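Local coordinates for abhydrolase domain-containing protein (Exiguobacterium antarcticum, PDB 5H3H) that probably hydrolyses carboxylic esters as an alpha/beta-hydrolase esterase, with likely perhydrolase activity, and binds ethaneperoxoic acid in its pocket, at residues Y135-T138 against K139-D143; E171-Q174 against Q175-H178; A193-L196 against R197-L201. One frame throughout, in Å; residues are numbered along the deposited sequence.

Followed from the N terminus, the three contacts come in series; none nests in or crosses another, and each is local, made within one continuous run of chain. Contact 1 closes the turn by which the loop after strand 114-120 enters helix 139-149. Contact 2 lies on the first turns of helix 171-182, and contact 3 on the last turns of the next helix, 186-198, where the chain leaves it. Contacts 1 and 3 touch: Asp143 OD1 and Arg197 NH2 form a salt bridge of 2.8 Å that joins helix 139-149 to helix 186-198. Contact 2 stands apart, its nearest atoms about 13 Å from those of either.

Contact 1. Residues Y135-T138 against K139-D143; sequences YGMT and KDEVD
Thr138 and Glu141 face each other across the first turn of helix 139-149 and exchange two hydrogen bonds, a worked example of the capping box. Thr138 holds the N-cap position. Its OG1 accepts from Glu141 N at 3.2 Å along a nearly straight path, with an N-H...O angle of 162°. The hydroxyl reaches this amide because chi1 of 57° sets OG1 between the backbone N and the carbonyl carbon, turned over the start of the helix. In return Thr138 N donates to Glu141 OE2 at 3.0 Å. That amide approaches the carboxylate on its anti side and 31° out of its plane. The glutamate, extended beyond CG, reaches back toward the N-cap residue and passes it at a slant, its CG 3.8 Å from Thr138 OG1. Glu141 OE2 also lies 3.2 Å from Met137 CA, a close contact but no hydrogen bond.

The apolar part is made by Met137, whose SD meets Val142 CG1 at 4.0 Å, the thioether set askew to the valine branch. Val142 and Met137 also rest on Phe127, a residue of the ligand pocket, and this places the cap beside the wall of that pocket. The side chain of Met137 itself is about 7 Å from the bound ethaneperoxoic acid.

An alanine in place of Thr138 would remove the hydroxyl and is likely to leave Glu141 N without its capping acceptor, with half of the box lost.

Chemically, the box supplies acceptors to two backbone N-H groups where the loop passes into the helix, one on the N-cap residue and one in the first turn. The carboxylate of Glu141 also stands at the amino end of the helix, where its negative charge would probably be favoured by the helix dipole.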
loop_
_atom_site.group_PDB
_atom_site.type_symbol
_atom_site.label_atom_id
_atom_site.label_comp_id
_atom_site.label_asym_id
_atom_site.label_seq_id
_atom_site.Cartn_x
_atom_site.Cartn_y
_atom_site.Cartn_z
ATOM N N TYR B 135 -4.749 -2.708 -27.997
ATOM C CA TYR B 135 -5.238 -1.335 -28.024
ATOM C C TYR B 135 -4.076 -0.382 -27.780
ATOM O O TYR B 135 -3.260 -0.657 -26.901
ATOM C CB TYR B 135 -6.233 -1.085 -26.900
ATOM C CG TYR B 135 -7.191 -2.190 -26.547
ATOM C CD1 TYR B 135 -8.321 -2.452 -27.338
ATOM C CD2 TYR B 135 -7.012 -2.927 -25.367
ATOM C CE1 TYR B 135 -9.237 -3.433 -26.977
ATOM C CE2 TYR B 135 -7.918 -3.916 -24.995
ATOM C CZ TYR B 135 -9.031 -4.163 -25.792
ATOM O OH TYR B 135 -9.918 -5.169 -25.410
ATOM N N GLY B 136 -4.022 0.695 -28.555
ATOM C CA GLY B 136 -3.092 1.827 -28.342
ATOM C C GLY B 136 -1.955 1.860 -29.338
ATOM O O GLY B 136 -1.895 1.072 -30.252
ATOM N N MET B 137 -1.037 2.770 -29.141
ATOM C CA MET B 137 0.158 2.803 -29.926
ATOM C C MET B 137 0.954 1.504 -29.714
ATOM O O MET B 137 0.844 0.892 -28.680
ATOM C CB MET B 137 0.999 4.021 -29.510
ATOM C CG MET B 137 0.320 5.337 -29.799
ATOM S SD MET B 137 1.469 6.718 -29.489
ATOM C CE MET B 137 0.317 8.021 -29.913
ATOM N N THR B 138 1.712 1.048 -30.700
ATOM C CA THR B 138 2.561 -0.115 -30.480
ATOM C C THR B 138 3.744 0.512 -29.838
ATOM O O THR B 138 3.849 1.749 -29.830
ATOM C CB THR B 138 2.969 -0.783 -31.789
ATOM O OG1 THR B 138 3.633 0.195 -32.627
ATOM C CG2 THR B 138 1.737 -1.259 -32.520
ATOM N N LYS B 139 4.630 -0.312 -29.299
ATOM C CA LYS B 139 5.918 0.161 -28.822
ATOM C C LYS B 139 6.756 0.898 -29.849
ATOM O O LYS B 139 7.503 1.851 -29.506
ATOM C CB LYS B 139 6.756 -0.995 -28.310
ATOM C CG LYS B 139 6.584 -1.183 -26.850
ATOM C CD LYS B 139 7.496 -2.280 -26.382
ATOM C CE LYS B 139 7.373 -2.449 -24.882
ATOM N NZ LYS B 139 8.139 -3.656 -24.491
ATOM N N ASP B 140 6.681 0.468 -31.100
ATOM C CA ASP B 140 7.482 1.113 -32.133
ATOM C C ASP B 140 6.917 2.526 -32.467
ATOM O O ASP B 140 7.716 3.454 -32.733
ATOM C CB ASP B 140 7.689 0.173 -33.350
ATOM C CG ASP B 140 8.367 -1.195 -32.965
ATOM O OD1 ASP B 140 9.035 -1.321 -31.902
ATOM O OD2 ASP B 140 8.221 -2.174 -33.738
ATOM N N GLU B 141 5.591 2.727 -32.378
ATOM C CA GLU B 141 5.059 4.100 -32.493
ATOM C C GLU B 141 5.580 5.080 -31.415
ATOM O O GLU B 141 5.738 6.241 -31.691
ATOM C CB GLU B 141 3.537 4.154 -32.590
ATOM C CG GLU B 141 3.032 3.707 -33.965
ATOM C CD GLU B 141 1.580 3.240 -34.015
ATOM O OE1 GLU B 141 1.004 3.223 -35.129
ATOM O OE2 GLU B 141 1.011 2.845 -32.993
ATOM N N VAL B 142 5.842 4.619 -30.208
ATOM C CA VAL B 142 6.330 5.540 -29.170
ATOM C C VAL B 142 7.825 5.814 -29.335
ATOM O O VAL B 142 8.308 6.942 -29.104
ATOM C CB VAL B 142 5.979 5.070 -27.723
ATOM C CG1 VAL B 142 4.468 5.015 -27.484
ATOM C CG2 VAL B 142 6.534 3.705 -27.446
ATOM N N ASP B 143 8.574 4.787 -29.723
ATOM C CA ASP B 143 9.956 4.988 -30.185
ATOM C C ASP B 143 10.062 6.033 -31.299
ATOM O O ASP B 143 10.959 6.853 -31.250
ATOM C CB ASP B 143 10.607 3.675 -30.633
ATOM C CG ASP B 143 10.945 2.746 -29.460
ATOM O OD1 ASP B 143 11.341 3.231 -28.363
ATOM O OD2 ASP B 143 10.844 1.509 -29.648
#

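Contact 2. Residues E171-Q174 against Q175-H178; sequences EPLQ and QWFH
Leu173 and Trp176 lie side by side on helix 171-182 and point the same way, the leucine methyl CD2 set 3.7 Å from Trp176 CE3 on the six-membered part of the indole. The same ring meets the backbone at its edge: Leu173 O lies in the plane of the indole, 3.6 Å from Trp176 CE3. The carbonyl thus faces the rim of the ring, while Leu173 O accepts its hydrogen bond from Phe177 N at 3.2 Å. With CG anti to the backbone N (chi1 164°), the indole is carried out beside the leucine.

Behind these side chains stands the helix backbone, whose i to i+4 bonds fix their spacing. Gln175 N donates to Glu171 O, and Trp176 N to Pro172 O. His178 N reaches Gln174 O at 2.9 Å with an N-H...O angle of 174°, the straightest of the four. Among the polar ends, Gln174 NE2 turns back to His169 O, just before the helix.

Farther out, Leu173 rests on Tyr39 and Trp176 on Glu38, both of helix 38-46. Phe177 is buried, its ring meeting Phe165 edge-to-face and Phe164 with the planes at about 60°. Helix 171-182 therefore packs against helix 38-46 with one group of residues and against the end of helix 153-164 with another.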
loop_
_atom_site.group_PDB
_atom_site.type_symbol
_atom_site.label_atom_id
_atom_site.label_comp_id
_atom_site.label_asym_id
_atom_site.label_seq_id
_atom_site.Cartn_x
_atom_site.Cartn_y
_atom_site.Cartn_z
ATOM N N GLU B 171 -6.594 29.654 -32.529
ATOM C CA GLU B 171 -5.139 29.689 -32.677
ATOM C C GLU B 171 -4.427 30.121 -31.342
ATOM O O GLU B 171 -3.455 29.499 -30.956
ATOM C CB GLU B 171 -4.820 30.588 -33.881
ATOM C CG GLU B 171 -3.451 31.233 -34.004
ATOM C CD GLU B 171 -3.552 32.709 -34.456
ATOM O OE1 GLU B 171 -3.697 33.622 -33.578
ATOM O OE2 GLU B 171 -3.509 32.948 -35.701
ATOM N N PRO B 172 -4.904 31.186 -30.686
ATOM C CA PRO B 172 -4.250 31.544 -29.416
ATOM C C PRO B 172 -4.372 30.521 -28.319
ATOM O O PRO B 172 -3.453 30.450 -27.530
ATOM C CB PRO B 172 -4.915 32.865 -28.996
ATOM C CG PRO B 172 -5.878 33.251 -30.065
ATOM C CD PRO B 172 -5.944 32.153 -31.080
ATOM N N LEU B 173 -5.509 29.767 -28.225
ATOM C CA LEU B 173 -5.651 28.670 -27.294
ATOM C C LEU B 173 -4.684 27.502 -27.601
ATOM O O LEU B 173 -4.051 26.999 -26.713
ATOM C CB LEU B 173 -7.052 28.077 -27.203
ATOM C CG LEU B 173 -7.868 27.934 -25.931
ATOM C CD1 LEU B 173 -8.861 26.773 -25.931
ATOM C CD2 LEU B 173 -7.090 28.012 -24.604
ATOM N N GLN B 174 -4.615 27.081 -28.854
ATOM C CA GLN B 174 -3.663 26.054 -29.248
ATOM C C GLN B 174 -2.233 26.452 -28.950
ATOM O O GLN B 174 -1.471 25.607 -28.521
ATOM C CB GLN B 174 -3.759 25.701 -30.714
ATOM C CG GLN B 174 -4.990 24.928 -31.127
ATOM C CD GLN B 174 -4.990 24.589 -32.630
ATOM O OE1 GLN B 174 -4.064 23.938 -33.147
ATOM N NE2 GLN B 174 -6.041 24.999 -33.330
ATOM N N GLN B 175 -1.856 27.723 -29.177
ATOM C CA GLN B 175 -0.492 28.148 -28.932
ATOM C C GLN B 175 -0.154 28.108 -27.437
ATOM O O GLN B 175 0.964 27.755 -27.035
ATOM C CB GLN B 175 -0.242 29.536 -29.474
ATOM C CG GLN B 175 1.226 29.990 -29.465
ATOM C CD GLN B 175 2.149 29.218 -30.448
ATOM O OE1 GLN B 175 1.748 28.841 -31.537
ATOM N NE2 GLN B 175 3.396 28.968 -30.029
ATOM N N TRP B 176 -1.101 28.536 -26.630
ATOM C CA TRP B 176 -0.963 28.405 -25.194
ATOM C C TRP B 176 -0.616 26.962 -24.804
ATOM O O TRP B 176 0.267 26.730 -23.980
ATOM C CB TRP B 176 -2.230 28.945 -24.474
ATOM C CG TRP B 176 -2.325 28.509 -23.041
ATOM C CD1 TRP B 176 -1.613 29.017 -21.957
ATOM C CD2 TRP B 176 -3.116 27.465 -22.536
ATOM N NE1 TRP B 176 -1.910 28.316 -20.849
ATOM C CE2 TRP B 176 -2.866 27.384 -21.155
ATOM C CE3 TRP B 176 -4.011 26.564 -23.117
ATOM C CZ2 TRP B 176 -3.485 26.415 -20.326
ATOM C CZ3 TRP B 176 -4.670 25.626 -22.288
ATOM C CH2 TRP B 176 -4.364 25.551 -20.895
ATOM N N PHE B 177 -1.377 26.016 -25.327
ATOM C CA PHE B 177 -1.248 24.628 -24.954
ATOM C C PHE B 177 0.062 24.051 -25.444
ATOM O O PHE B 177 0.762 23.351 -24.694
ATOM C CB PHE B 177 -2.465 23.801 -25.374
ATOM C CG PHE B 177 -2.396 22.396 -24.895
ATOM C CD1 PHE B 177 -2.633 22.110 -23.545
ATOM C CD2 PHE B 177 -2.022 21.377 -25.751
ATOM C CE1 PHE B 177 -2.532 20.807 -23.060
ATOM C CE2 PHE B 177 -1.954 20.063 -25.281
ATOM C CZ PHE B 177 -2.199 19.782 -23.932
ATOM N N HIS B 178 0.398 24.376 -26.689
ATOM C CA HIS B 178 1.720 24.066 -27.234
ATOM C C HIS B 178 2.893 24.547 -26.343
ATOM O O HIS B 178 3.794 23.767 -25.983
ATOM C CB HIS B 178 1.816 24.683 -28.606
ATOM C CG HIS B 178 3.089 24.363 -29.310
ATOM N ND1 HIS B 178 4.114 25.259 -29.431
ATOM C CD2 HIS B 178 3.525 23.223 -29.888
ATOM C CE1 HIS B 178 5.113 24.706 -30.089
ATOM N NE2 HIS B 178 4.769 23.477 -30.391
#

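Contact 3. Residues A193-L196 against R197-L201; sequences AIAL and RDEDL
Arg197 extends outward from the last turn of helix 186-198, side by side with Ile194 and pointing the same way. Its CB lies 3.5 Å from Ala193 O, the carbonyl that accepts from Arg197 N. CG comes closer still, 3.0 Å from Ile194 O, because chi1 of 87° puts it between the backbone N and the carbonyl carbon. Bends at chi2 and chi3 then bring the guanidinium round beside the isoleucine, whose CG1 lies over one face, 3.9 Å from the plane and offset toward the rim. At the tip, NH1 forms a salt bridge with Asp198 OD2 at 3.2 Å, the carboxylate lying at the edge of the guanidinium, while NH2 reaches Asp143 of helix 139-149.

At the helix end, Glu199 N still donates to Ala195 O at 2.9 Å. A water spans the exit, giving hydrogen bonds to Leu196 O and to Glu199 O. On another side of the helix, Leu196 touches the bound ethaneperoxoic acid as part of its pocket.

One positive group is thus shared between two carboxylates on different helices, and this probably fixes the guanidinium in place and joins the pocket-lining helix to its neighbour.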
loop_
_atom_site.group_PDB
_atom_site.type_symbol
_atom_site.label_atom_id
_atom_site.label_comp_id
_atom_site.label_asym_id
_atom_site.label_seq_id
_atom_site.Cartn_x
_atom_site.Cartn_y
_atom_site.Cartn_z
ATOM N N ALA B 193 8.286 9.294 -21.963
ATOM C CA ALA B 193 7.898 8.470 -23.147
ATOM C C ALA B 193 8.339 7.022 -23.041
ATOM O O ALA B 193 7.586 6.149 -23.414
ATOM C CB ALA B 193 8.444 9.066 -24.446
ATOM N N ILE B 194 9.525 6.766 -22.484
ATOM C CA ILE B 194 10.031 5.398 -22.251
ATOM C C ILE B 194 9.155 4.655 -21.202
ATOM O O ILE B 194 8.832 3.496 -21.380
ATOM C CB ILE B 194 11.533 5.428 -21.876
ATOM C CG1 ILE B 194 12.340 5.762 -23.129
ATOM C CG2 ILE B 194 12.019 4.138 -21.159
ATOM C CD1 ILE B 194 13.837 5.874 -22.889
ATOM N N ALA B 195 8.792 5.342 -20.126
ATOM C CA ALA B 195 7.864 4.808 -19.135
ATOM C C ALA B 195 6.487 4.586 -19.772
ATOM O O ALA B 195 5.854 3.528 -19.566
ATOM C CB ALA B 195 7.787 5.757 -17.958
ATOM N N LEU B 196 6.019 5.547 -20.569
ATOM C CA LEU B 196 4.773 5.319 -21.330
ATOM C C LEU B 196 4.876 4.062 -22.170
ATOM O O LEU B 196 3.937 3.252 -22.224
ATOM C CB LEU B 196 4.318 6.502 -22.197
ATOM C CG LEU B 196 3.615 7.630 -21.444
ATOM C CD1 LEU B 196 3.772 8.933 -22.213
ATOM C CD2 LEU B 196 2.157 7.332 -21.147
ATOM N N ARG B 197 6.035 3.844 -22.781
ATOM C CA ARG B 197 6.113 2.721 -23.646
ATOM C C ARG B 197 6.012 1.419 -22.860
ATOM O O ARG B 197 5.348 0.493 -23.301
ATOM C CB ARG B 197 7.360 2.794 -24.548
ATOM C CG ARG B 197 8.680 2.258 -24.103
ATOM C CD ARG B 197 9.317 1.378 -25.212
ATOM N NE ARG B 197 10.476 2.013 -25.791
ATOM C CZ ARG B 197 11.683 2.103 -25.235
ATOM N NH1 ARG B 197 11.952 1.609 -24.025
ATOM N NH2 ARG B 197 12.625 2.722 -25.911
ATOM N N ASP B 198 6.632 1.390 -21.685
ATOM C CA ASP B 198 6.982 0.122 -21.029
ATOM C C ASP B 198 6.114 -0.252 -19.837
ATOM O O ASP B 198 6.041 -1.431 -19.514
ATOM C CB ASP B 198 8.417 0.148 -20.531
ATOM C CG ASP B 198 9.450 0.086 -21.641
ATOM O OD1 ASP B 198 9.163 -0.251 -22.821
ATOM O OD2 ASP B 198 10.602 0.402 -21.329
ATOM N N GLU B 199 5.474 0.706 -19.181
ATOM C CA GLU B 199 4.773 0.456 -17.924
ATOM C C GLU B 199 3.470 -0.303 -18.172
ATOM O O GLU B 199 2.817 -0.105 -19.179
ATOM C CB GLU B 199 4.484 1.759 -17.176
ATOM C CG GLU B 199 5.695 2.494 -16.651
ATOM C CD GLU B 199 6.097 2.126 -15.237
ATOM O OE1 GLU B 199 5.427 1.304 -14.579
ATOM O OE2 GLU B 199 7.089 2.666 -14.755
ATOM N N ASP B 200 3.105 -1.189 -17.251
ATOM C CA ASP B 200 1.981 -2.101 -17.446
ATOM C C ASP B 200 1.315 -2.303 -16.078
ATOM O O ASP B 200 1.893 -2.940 -15.210
ATOM C CB ASP B 200 2.486 -3.445 -18.057
ATOM C CG ASP B 200 1.451 -4.640 -17.930
ATOM O OD1 ASP B 200 0.268 -4.465 -17.485
ATOM O OD2 ASP B 200 1.842 -5.769 -18.286
ATOM N N LEU B 201 0.137 -1.723 -15.886
ATOM C CA LEU B 201 -0.560 -1.813 -14.613
ATOM C C LEU B 201 -1.694 -2.836 -14.614
ATOM O O LEU B 201 -2.528 -2.795 -13.703
ATOM C CB LEU B 201 -1.126 -0.441 -14.211
ATOM C CG LEU B 201 -0.126 0.723 -14.217
ATOM C CD1 LEU B 201 -0.819 2.035 -13.909
ATOM C CD2 LEU B 201 1.011 0.509 -13.240
HETATM O O HOH W 1 2.139 2.159 -20.306
#